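Local coordinates for Acarbose/maltose binding protein GacH (Streptomyces glaucescens, PDB 3K01) that serves as the solute receptor of an ABC transporter, binding acarbose and an acarbose homolog, and probably maltose as well, at residues L279-P283 with F355-A359; S320-Q326 with T337-V341; T329-L335 with V347-V353. One frame throughout, in Å; residues are numbered along the deposited sequence. Where two conformers were deposited one is given.

Contact 1 of 3, residues L279-P283 with F355-A359; sequences LGVAP and FFKPA
V281 points its forked side chain at the helix and meets F355 and F356 with its two methyls. The contact is mainly apolar, with no hydrogen bond between strand and helix. With CG1 anti to the backbone N (chi1 -180°), that methyl lies over one face of the F356 ring as a CH-pi contact, 4.3 Å from the ring centroid and only 13° off the ring normal. V281 CG1 also rests against the carbonyl of F355, 3.3 Å from F355 O. The other methyl, CG2, meets the F355 ring obliquely, with V281 CG2 3.5 Å from F355 CD1. Further along this ring the strand supplies a second apolar partner, L279, whose CD2 is 3.9 Å from F355 CZ. L279 also turns its carbonyl oxygen to the rim of the ring, near its plane, with L279 O 3.6 Å from F355 CE1. Proline packing continues the line at the other end: P283 CG lies 4.1 Å from P358 CB, while the methyl of A359 comes up to P283 CA. A282 directs its side chain away from the helix, onto V159. The strand bonds through its backbone to Y147 and L145 of strand 132-148, and A144 of that strand touches V281, F356 and A359. I264 touches both phenylalanines and L279. Strand 279-283 and this part of the helix run almost parallel, 13° apart with axes 6.5 Å from each other at closest approach, which is the helix-beside-sheet layering of the alpha/beta lobes that make up a bacterial solute-binding protein.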
loop_
_atom_site.group_PDB
_atom_site.type_symbol
_atom_site.label_atom_id
_atom_site.label_comp_id
_atom_site.label_asym_id
_atom_site.label_seq_id
_atom_site.Cartn_x
_atom_site.Cartn_y
_atom_site.Cartn_z
ATOM N N LEU A 279 -1.129 -22.056 3.011
ATOM C CA LEU A 279 -0.970 -20.632 3.285
ATOM C C LEU A 279 -2.271 -20.013 3.723
ATOM O O LEU A 279 -3.279 -20.139 3.041
ATOM C CB LEU A 279 -0.462 -19.911 2.043
ATOM C CG LEU A 279 -0.312 -18.384 2.222
ATOM C CD1 LEU A 279 0.694 -18.024 3.329
ATOM C CD2 LEU A 279 0.071 -17.755 0.902
ATOM N N GLY A 280 -2.236 -19.333 4.862
ATOM C CA GLY A 280 -3.352 -18.503 5.273
ATOM C C GLY A 280 -2.918 -17.058 5.316
ATOM O O GLY A 280 -1.723 -16.747 5.532
ATOM N N VAL A 281 -3.887 -16.169 5.126
ATOM C CA VAL A 281 -3.654 -14.726 5.238
ATOM C C VAL A 281 -4.776 -14.130 6.058
ATOM O O VAL A 281 -5.956 -14.430 5.813
ATOM C CB VAL A 281 -3.566 -14.056 3.849
ATOM C CG1 VAL A 281 -3.322 -12.576 3.986
ATOM C CG2 VAL A 281 -2.435 -14.672 3.021
ATOM N N ALA A 282 -4.405 -13.297 7.029
ATOM C CA ALA A 282 -5.351 -12.653 7.938
ATOM C C ALA A 282 -4.978 -11.165 8.053
ATOM O O ALA A 282 -3.907 -10.760 7.651
ATOM C CB ALA A 282 -5.292 -13.314 9.303
ATOM N N PRO A 283 -5.870 -10.339 8.619
ATOM C CA PRO A 283 -5.457 -8.970 8.892
ATOM C C PRO A 283 -4.267 -8.932 9.844
ATOM O O PRO A 283 -4.066 -9.863 10.647
ATOM C CB PRO A 283 -6.702 -8.356 9.554
ATOM C CG PRO A 283 -7.835 -9.181 9.057
ATOM C CD PRO A 283 -7.272 -10.576 8.997
ATOM N N PHE A 355 -7.576 -13.939 -0.180
ATOM C CA PHE A 355 -6.512 -13.752 0.807
ATOM C C PHE A 355 -6.557 -12.393 1.481
ATOM O O PHE A 355 -6.326 -12.323 2.693
ATOM C CB PHE A 355 -5.127 -13.891 0.186
ATOM C CG PHE A 355 -4.644 -15.304 -0.043
ATOM C CD1 PHE A 355 -4.761 -16.273 0.949
ATOM C CD2 PHE A 355 -3.974 -15.625 -1.218
ATOM C CE1 PHE A 355 -4.251 -17.561 0.748
ATOM C CE2 PHE A 355 -3.471 -16.938 -1.426
ATOM C CZ PHE A 355 -3.607 -17.870 -0.432
ATOM N N PHE A 356 -6.829 -11.321 0.723
ATOM C CA PHE A 356 -6.549 -9.952 1.188
ATOM C C PHE A 356 -7.681 -9.042 1.520
ATOM O O PHE A 356 -7.456 -8.003 2.125
ATOM C CB PHE A 356 -5.613 -9.209 0.225
ATOM C CG PHE A 356 -4.192 -9.626 0.385
ATOM C CD1 PHE A 356 -3.344 -9.002 1.292
ATOM C CD2 PHE A 356 -3.730 -10.713 -0.320
ATOM C CE1 PHE A 356 -2.019 -9.478 1.450
ATOM C CE2 PHE A 356 -2.429 -11.158 -0.167
ATOM C CZ PHE A 356 -1.597 -10.531 0.726
ATOM N N LYS A 357 -8.905 -9.362 1.118
ATOM C CA LYS A 357 -9.952 -8.394 1.389
ATOM C C LYS A 357 -10.143 -8.077 2.885
ATOM O O LYS A 357 -10.274 -6.899 3.237
ATOM C CB LYS A 357 -11.253 -8.718 0.663
ATOM C CG LYS A 357 -12.324 -7.594 0.759
ATOM C CD LYS A 357 -11.773 -6.186 0.446
ATOM C CE LYS A 357 -12.855 -5.171 0.096
ATOM N NZ LYS A 357 -13.897 -5.042 1.098
ATOM N N PRO A 358 -10.144 -9.088 3.776
ATOM C CA PRO A 358 -10.246 -8.706 5.183
ATOM C C PRO A 358 -9.107 -7.790 5.649
ATOM O O PRO A 358 -9.326 -6.860 6.427
ATOM C CB PRO A 358 -10.232 -10.064 5.911
ATOM C CG PRO A 358 -10.834 -11.015 4.882
ATOM C CD PRO A 358 -10.216 -10.558 3.587
ATOM N N ALA A 359 -7.898 -8.018 5.138
ATOM C CA ALA A 359 -6.774 -7.126 5.459
ATOM C C ALA A 359 -6.999 -5.715 4.904
ATOM O O ALA A 359 -6.754 -4.707 5.575
ATOM C CB ALA A 359 -5.485 -7.720 4.910
#

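Contact 2 of 3, residues S320-Q326 with T337-V341; sequences SSAKVQQ and TRTSV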
loop_
_atom_site.group_PDB
_atom_site.type_symbol
_atom_site.label_atom_id
_atom_site.label_comp_id
_atom_site.label_asym_id
_atom_site.label_seq_id
_atom_site.Cartn_x
_atom_site.Cartn_y
_atom_site.Cartn_z
ATOM N N SER A 320 -10.761 3.810 -14.389
ATOM C CA SER A 320 -11.219 3.636 -12.999
ATOM C C SER A 320 -12.568 2.929 -12.913
ATOM O O SER A 320 -13.039 2.626 -11.814
ATOM C CB SER A 320 -11.296 5.004 -12.302
ATOM O OG SER A 320 -11.614 4.903 -10.914
ATOM N N SER A 321 -13.188 2.676 -14.066
ATOM C CA SER A 321 -14.555 2.139 -14.105
ATOM C C SER A 321 -14.668 0.727 -13.525
ATOM O O SER A 321 -13.680 -0.037 -13.518
ATOM C CB SER A 321 -15.091 2.138 -15.548
ATOM O OG SER A 321 -14.429 1.160 -16.341
ATOM N N ALA A 322 -15.868 0.372 -13.082
ATOM C CA ALA A 322 -16.076 -0.969 -12.567
ATOM C C ALA A 322 -15.689 -2.016 -13.596
ATOM O O ALA A 322 -15.081 -3.040 -13.265
ATOM C CB ALA A 322 -17.516 -1.163 -12.138
ATOM N N LYS A 323 -16.051 -1.792 -14.852
ATOM C CA LYS A 323 -15.742 -2.782 -15.869
ATOM C C LYS A 323 -14.237 -3.032 -15.984
ATOM O O LYS A 323 -13.794 -4.188 -16.011
ATOM C CB LYS A 323 -16.346 -2.356 -17.213
ATOM C CG LYS A 323 -16.140 -3.380 -18.315
ATOM C CD LYS A 323 -16.677 -2.832 -19.649
ATOM C CE LYS A 323 -16.396 -3.787 -20.796
ATOM N NZ LYS A 323 -16.978 -3.260 -22.069
ATOM N N VAL A 324 -13.458 -1.961 -16.056
ATOM C CA VAL A 324 -12.002 -2.105 -16.144
ATOM C C VAL A 324 -11.383 -2.691 -14.858
ATOM O O VAL A 324 -10.508 -3.544 -14.946
ATOM C CB VAL A 324 -11.322 -0.803 -16.578
ATOM C CG1 VAL A 324 -9.801 -0.912 -16.507
ATOM C CG2 VAL A 324 -11.756 -0.445 -18.020
ATOM N N GLN A 325 -11.874 -2.290 -13.692
ATOM C CA GLN A 325 -11.379 -2.849 -12.432
ATOM C C GLN A 325 -11.646 -4.338 -12.354
ATOM O O GLN A 325 -10.774 -5.111 -11.898
ATOM C CB GLN A 325 -12.000 -2.111 -11.244
ATOM C CG GLN A 325 -11.522 -0.654 -11.155
ATOM C CD GLN A 325 -11.569 -0.074 -9.765
ATOM O OE1 GLN A 325 -11.407 1.150 -9.589
ATOM N NE2 GLN A 325 -11.746 -0.901 -8.778
ATOM N N GLN A 326 -12.814 -4.766 -12.830
ATOM C CA GLN A 326 -13.134 -6.195 -12.856
ATOM C C GLN A 326 -12.205 -6.955 -13.767
ATOM O O GLN A 326 -11.670 -7.983 -13.390
ATOM C CB GLN A 326 -14.573 -6.397 -13.304
ATOM C CG GLN A 326 -14.946 -7.873 -13.446
ATOM C CD GLN A 326 -16.341 -8.047 -13.982
ATOM O OE1 GLN A 326 -17.206 -7.187 -13.793
ATOM N NE2 GLN A 326 -16.572 -9.169 -14.646
ATOM N N THR A 337 -10.663 -0.997 -6.177
ATOM C CA THR A 337 -11.077 -0.023 -5.187
ATOM C C THR A 337 -12.577 0.135 -5.126
ATOM O O THR A 337 -13.098 0.680 -4.155
ATOM C CB THR A 337 -10.476 1.337 -5.457
ATOM O OG1 THR A 337 -10.971 1.840 -6.719
ATOM C CG2 THR A 337 -8.972 1.241 -5.502
ATOM N N ARG A 338 -13.296 -0.346 -6.121
ATOM C CA ARG A 338 -14.773 -0.175 -6.156
ATOM C C ARG A 338 -15.478 -1.268 -5.379
ATOM O O ARG A 338 -15.277 -2.403 -5.648
ATOM C CB ARG A 338 -15.245 -0.186 -7.603
ATOM C CG ARG A 338 -14.974 1.143 -8.310
ATOM C CD ARG A 338 -15.474 1.115 -9.750
ATOM N NE ARG A 338 -15.323 2.412 -10.375
ATOM C CZ ARG A 338 -16.200 3.367 -10.222
ATOM N NH1 ARG A 338 -17.394 3.122 -9.786
ATOM N NH2 ARG A 338 -15.893 4.569 -10.572
ATOM N N THR A 339 -16.303 -0.894 -4.424
ATOM C CA THR A 339 -16.963 -1.889 -3.593
ATOM C C THR A 339 -17.842 -2.825 -4.427
ATOM O O THR A 339 -17.918 -4.023 -4.154
ATOM C CB THR A 339 -17.752 -1.239 -2.442
ATOM O OG1 THR A 339 -18.809 -0.446 -2.985
ATOM C CG2 THR A 339 -16.861 -0.354 -1.607
ATOM N N SER A 340 -18.453 -2.289 -5.473
ATOM C CA SER A 340 -19.330 -3.080 -6.340
ATOM C C SER A 340 -18.588 -4.215 -7.009
ATOM O O SER A 340 -19.168 -5.295 -7.248
ATOM C CB SER A 340 -19.990 -2.205 -7.416
ATOM O OG SER A 340 -19.045 -1.681 -8.351
ATOM N N VAL A 341 -17.307 -3.999 -7.325
ATOM C CA VAL A 341 -16.571 -4.989 -8.095
ATOM C C VAL A 341 -16.306 -6.248 -7.263
ATOM O O VAL A 341 -16.253 -7.351 -7.793
ATOM C CB VAL A 341 -15.269 -4.370 -8.644
ATOM C CG1 VAL A 341 -14.412 -5.392 -9.366
ATOM C CG2 VAL A 341 -15.623 -3.229 -9.612
HETATM O O HOH W 1 -13.532 6.861 -10.259
#
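R338 NE donates to the backbone carbonyl of S320 in the shortest sound polar bond here, 2.7 Å from R338 NE to S320 O and nearly straight at 170°. The oxygen lies at the edge of the guanidinium, close to its plane. The arginine reaches it with an extended chain from CG to NE, then turns its guanidinium across that chain at chi4 (-83°). On the way its aliphatic part passes the start of helix 322-332, and R338 CD comes 3.9 Å from A322 CB. Beyond S320 the guanidinium has an acidic partner, since NH1 forms a salt bridge with D118, whose OD2 also bonds to S340 OG. S321, just before the helix, is its N-cap: the side chain accepts from V324 N, with S321 OG 3.3 Å away, and OG is bonded to Y318 O too. V341 adds apolar packing against the first turn of the helix, its CG2 3.8 Å from A322 CB and its CG1 3.8 Å from Q326 CA. The extended Q325 lies beside T337 and R338, while T337 OG1 is bonded to H119. Although paired with D118, the arginine's positive charge would probably still polarise the S320 carbonyl, and their bond joins the turn between helices 309-320 and 322-332 to the loop that returns beside it.

Contact 3 of 3, residues T329-L335 with V347-V353; sequences TEKLSLL and VADNEMV
N350 swings its CG anti to the backbone N (chi1 175°), and a chi2 of -84° then turns the amide so that its nitrogen faces S333 and its oxygen faces the start of the next helix. N350 ND2 donates to S333 OG at 3.0 Å, almost straight (173°) and in the amide plane. N350 OD1 accepts from V353 N at 3.2 Å, on a lone pair, and more weakly from M352 N. These bonds from both ends of the amide fix its rotation. N350 is thus the N-cap of helix 351-360, and its other partner, S333, is the residue with positive phi at which the chain leaves helix 322-332, so the end of one helix is bonded to the cap of another. A water 2.7 Å from S333 OG also makes a weak bond to M352 N. Apolar atoms pack against the amide carbon. T329 CG2 sits 3.7 Å from N350 CG and reaches on to both V347 CG1 and V353 CG2, the latter at 4.0 Å, while T329 OG1 donates to L334 O at 2.8 Å, closing the turn beyond the helix. The carbonyl of S333 lies against M352, with S333 O 3.5 Å from M352 CB. Further along, the end of L335 comes onto helix 351-360, with L335 CD2 3.9 Å from V353 CG2, and packs against V360; its backbone bonds to I140 of strand 132-148.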
loop_
_atom_site.group_PDB
_atom_site.type_symbol
_atom_site.label_atom_id
_atom_site.label_comp_id
_atom_site.label_asym_id
_atom_site.label_seq_id
_atom_site.Cartn_x
_atom_site.Cartn_y
_atom_site.Cartn_z
ATOM N N THR A 329 -8.783 -7.427 -12.121
ATOM C CA THR A 329 -8.714 -8.531 -11.161
ATOM C C THR A 329 -8.704 -9.887 -11.869
ATOM O O THR A 329 -7.902 -10.765 -11.514
ATOM C CB THR A 329 -9.854 -8.458 -10.143
ATOM O OG1 THR A 329 -9.774 -7.193 -9.456
ATOM C CG2 THR A 329 -9.775 -9.612 -9.141
ATOM N N GLU A 330 -9.581 -10.060 -12.854
ATOM C CA GLU A 330 -9.694 -11.359 -13.515
ATOM C C GLU A 330 -8.390 -11.736 -14.185
ATOM O O GLU A 330 -8.005 -12.905 -14.182
ATOM C CB GLU A 330 -10.842 -11.345 -14.533
ATOM C CG GLU A 330 -12.216 -11.275 -13.876
ATOM C CD GLU A 330 -13.330 -10.964 -14.861
ATOM O OE1 GLU A 330 -13.022 -10.399 -15.939
ATOM O OE2 GLU A 330 -14.508 -11.234 -14.529
ATOM N N LYS A 331 -7.701 -10.768 -14.759
ATOM C CA LYS A 331 -6.484 -11.031 -15.525
ATOM C C LYS A 331 -5.206 -10.966 -14.701
ATOM O O LYS A 331 -4.249 -11.693 -14.989
ATOM C CB LYS A 331 -6.377 -10.076 -16.724
ATOM C CG LYS A 331 -7.527 -10.213 -17.722
ATOM C CD LYS A 331 -7.540 -9.108 -18.776
ATOM C CE LYS A 331 -8.725 -9.239 -19.720
ATOM N NZ LYS A 331 -8.344 -8.750 -21.082
ATOM N N LEU A 332 -5.173 -10.099 -13.686
ATOM C CA LEU A 332 -3.939 -9.789 -12.971
ATOM C C LEU A 332 -4.017 -9.991 -11.468
ATOM O O LEU A 332 -3.006 -9.866 -10.802
ATOM C CB LEU A 332 -3.537 -8.330 -13.236
ATOM C CG LEU A 332 -3.336 -7.951 -14.708
ATOM C CD1 LEU A 332 -2.980 -6.473 -14.798
ATOM C CD2 LEU A 332 -2.229 -8.839 -15.337
ATOM N N SER A 333 -5.216 -10.198 -10.931
ATOM C CA SER A 333 -5.435 -10.403 -9.494
ATOM C C SER A 333 -5.033 -9.191 -8.650
ATOM O O SER A 333 -4.728 -9.331 -7.462
ATOM C CB SER A 333 -4.700 -11.656 -9.010
ATOM O OG SER A 333 -5.256 -12.792 -9.650
ATOM N N LEU A 334 -5.055 -7.996 -9.246
ATOM C CA LEU A 334 -4.910 -6.765 -8.469
ATOM C C LEU A 334 -6.215 -6.432 -7.807
ATOM O O LEU A 334 -7.292 -6.712 -8.348
ATOM C CB LEU A 334 -4.437 -5.620 -9.358
ATOM C CG LEU A 334 -3.054 -5.818 -9.965
ATOM C CD1 LEU A 334 -2.746 -4.719 -10.977
ATOM C CD2 LEU A 334 -1.978 -5.909 -8.861
ATOM N N LEU A 335 -6.151 -5.800 -6.647
ATOM C CA LEU A 335 -7.346 -5.622 -5.831
ATOM C C LEU A 335 -8.078 -4.328 -6.207
ATOM O O LEU A 335 -7.471 -3.268 -6.225
ATOM C CB LEU A 335 -6.987 -5.598 -4.332
ATOM C CG LEU A 335 -6.197 -6.827 -3.871
ATOM C CD1 LEU A 335 -5.642 -6.608 -2.480
ATOM C CD2 LEU A 335 -7.076 -8.098 -3.912
ATOM N N VAL A 347 -14.652 -12.065 -9.093
ATOM C CA VAL A 347 -13.794 -11.236 -8.246
ATOM C C VAL A 347 -13.824 -11.788 -6.832
ATOM O O VAL A 347 -12.772 -12.011 -6.226
ATOM C CB VAL A 347 -14.189 -9.767 -8.318
ATOM C CG1 VAL A 347 -13.390 -8.946 -7.300
ATOM C CG2 VAL A 347 -13.960 -9.246 -9.749
ATOM N N ALA A 348 -15.015 -12.061 -6.318
ATOM C CA ALA A 348 -15.172 -12.598 -4.976
ATOM C C ALA A 348 -14.426 -13.900 -4.778
ATOM O O ALA A 348 -13.966 -14.180 -3.661
ATOM C CB ALA A 348 -16.628 -12.813 -4.698
ATOM N N ASP A 349 -14.308 -14.716 -5.822
ATOM C CA ASP A 349 -13.581 -15.979 -5.691
ATOM C C ASP A 349 -12.144 -15.942 -6.198
ATOM O O ASP A 349 -11.487 -16.967 -6.289
ATOM C CB ASP A 349 -14.377 -17.165 -6.260
ATOM C CG ASP A 349 -14.497 -17.125 -7.750
ATOM O OD1 ASP A 349 -13.840 -16.304 -8.415
ATOM O OD2 ASP A 349 -15.293 -17.956 -8.282
ATOM N N ASN A 350 -11.652 -14.751 -6.519
ATOM C CA ASN A 350 -10.259 -14.606 -6.938
ATOM C C ASN A 350 -9.320 -14.931 -5.771
ATOM O O ASN A 350 -9.563 -14.503 -4.648
ATOM C CB ASN A 350 -10.037 -13.185 -7.488
ATOM C CG ASN A 350 -8.601 -12.913 -7.824
ATOM O OD1 ASN A 350 -7.810 -12.542 -6.932
ATOM N ND2 ASN A 350 -8.223 -13.124 -9.070
ATOM N N GLU A 351 -8.241 -15.663 -6.041
ATOM C CA GLU A 351 -7.331 -16.084 -4.954
ATOM C C GLU A 351 -6.826 -14.897 -4.102
ATOM O O GLU A 351 -6.798 -14.953 -2.870
ATOM C CB GLU A 351 -6.131 -16.879 -5.514
ATOM C CG GLU A 351 -5.181 -17.338 -4.370
ATOM C CD GLU A 351 -3.999 -18.238 -4.756
ATOM O OE1 GLU A 351 -3.064 -17.751 -5.404
ATOM O OE2 GLU A 351 -3.987 -19.426 -4.328
ATOM N N MET A 352 -6.440 -13.827 -4.772
ATOM C CA MET A 352 -5.882 -12.684 -4.048
ATOM C C MET A 352 -6.942 -11.910 -3.263
ATOM O O MET A 352 -6.688 -11.433 -2.153
ATOM C CB MET A 352 -5.146 -11.781 -5.022
ATOM C CG MET A 352 -4.219 -10.824 -4.337
ATOM S SD MET A 352 -2.749 -11.660 -3.666
ATOM C CE MET A 352 -1.709 -11.876 -5.109
ATOM N N VAL A 353 -8.150 -11.804 -3.826
ATOM C CA VAL A 353 -9.251 -11.165 -3.135
ATOM C C VAL A 353 -9.599 -11.978 -1.882
ATOM O O VAL A 353 -9.817 -11.433 -0.802
ATOM C CB VAL A 353 -10.452 -11.055 -4.076
ATOM C CG1 VAL A 353 -11.671 -10.644 -3.312
ATOM C CG2 VAL A 353 -10.145 -10.062 -5.176
HETATM O O HOH W 2 -5.288 -14.841 -7.859
#

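Overall arrangement
From the N terminus, strand 279-283 comes first and waits longest for its partner: contact 1 closes the outer loop, and contacts 2 and 3 are both nested inside it. Contact 2 closes a short loop from 320-326 to 337-341 and contact 3 another from 329-335 to 347-353; their segments alternate, so these loops cross, sharing helix 322-332, with centres 11 Å apart. They meet, among other places, where V341 O lies 3.2 Å from V347 CB. Contact 3 is joined to contact 1 through helix 351-360, with L335 CD1 3.8 Å from F356 CB. Contacts 1 and 2 do not touch. Together the three link helix 322-332, the loop after it, and helix 351-360 to strand 279-283.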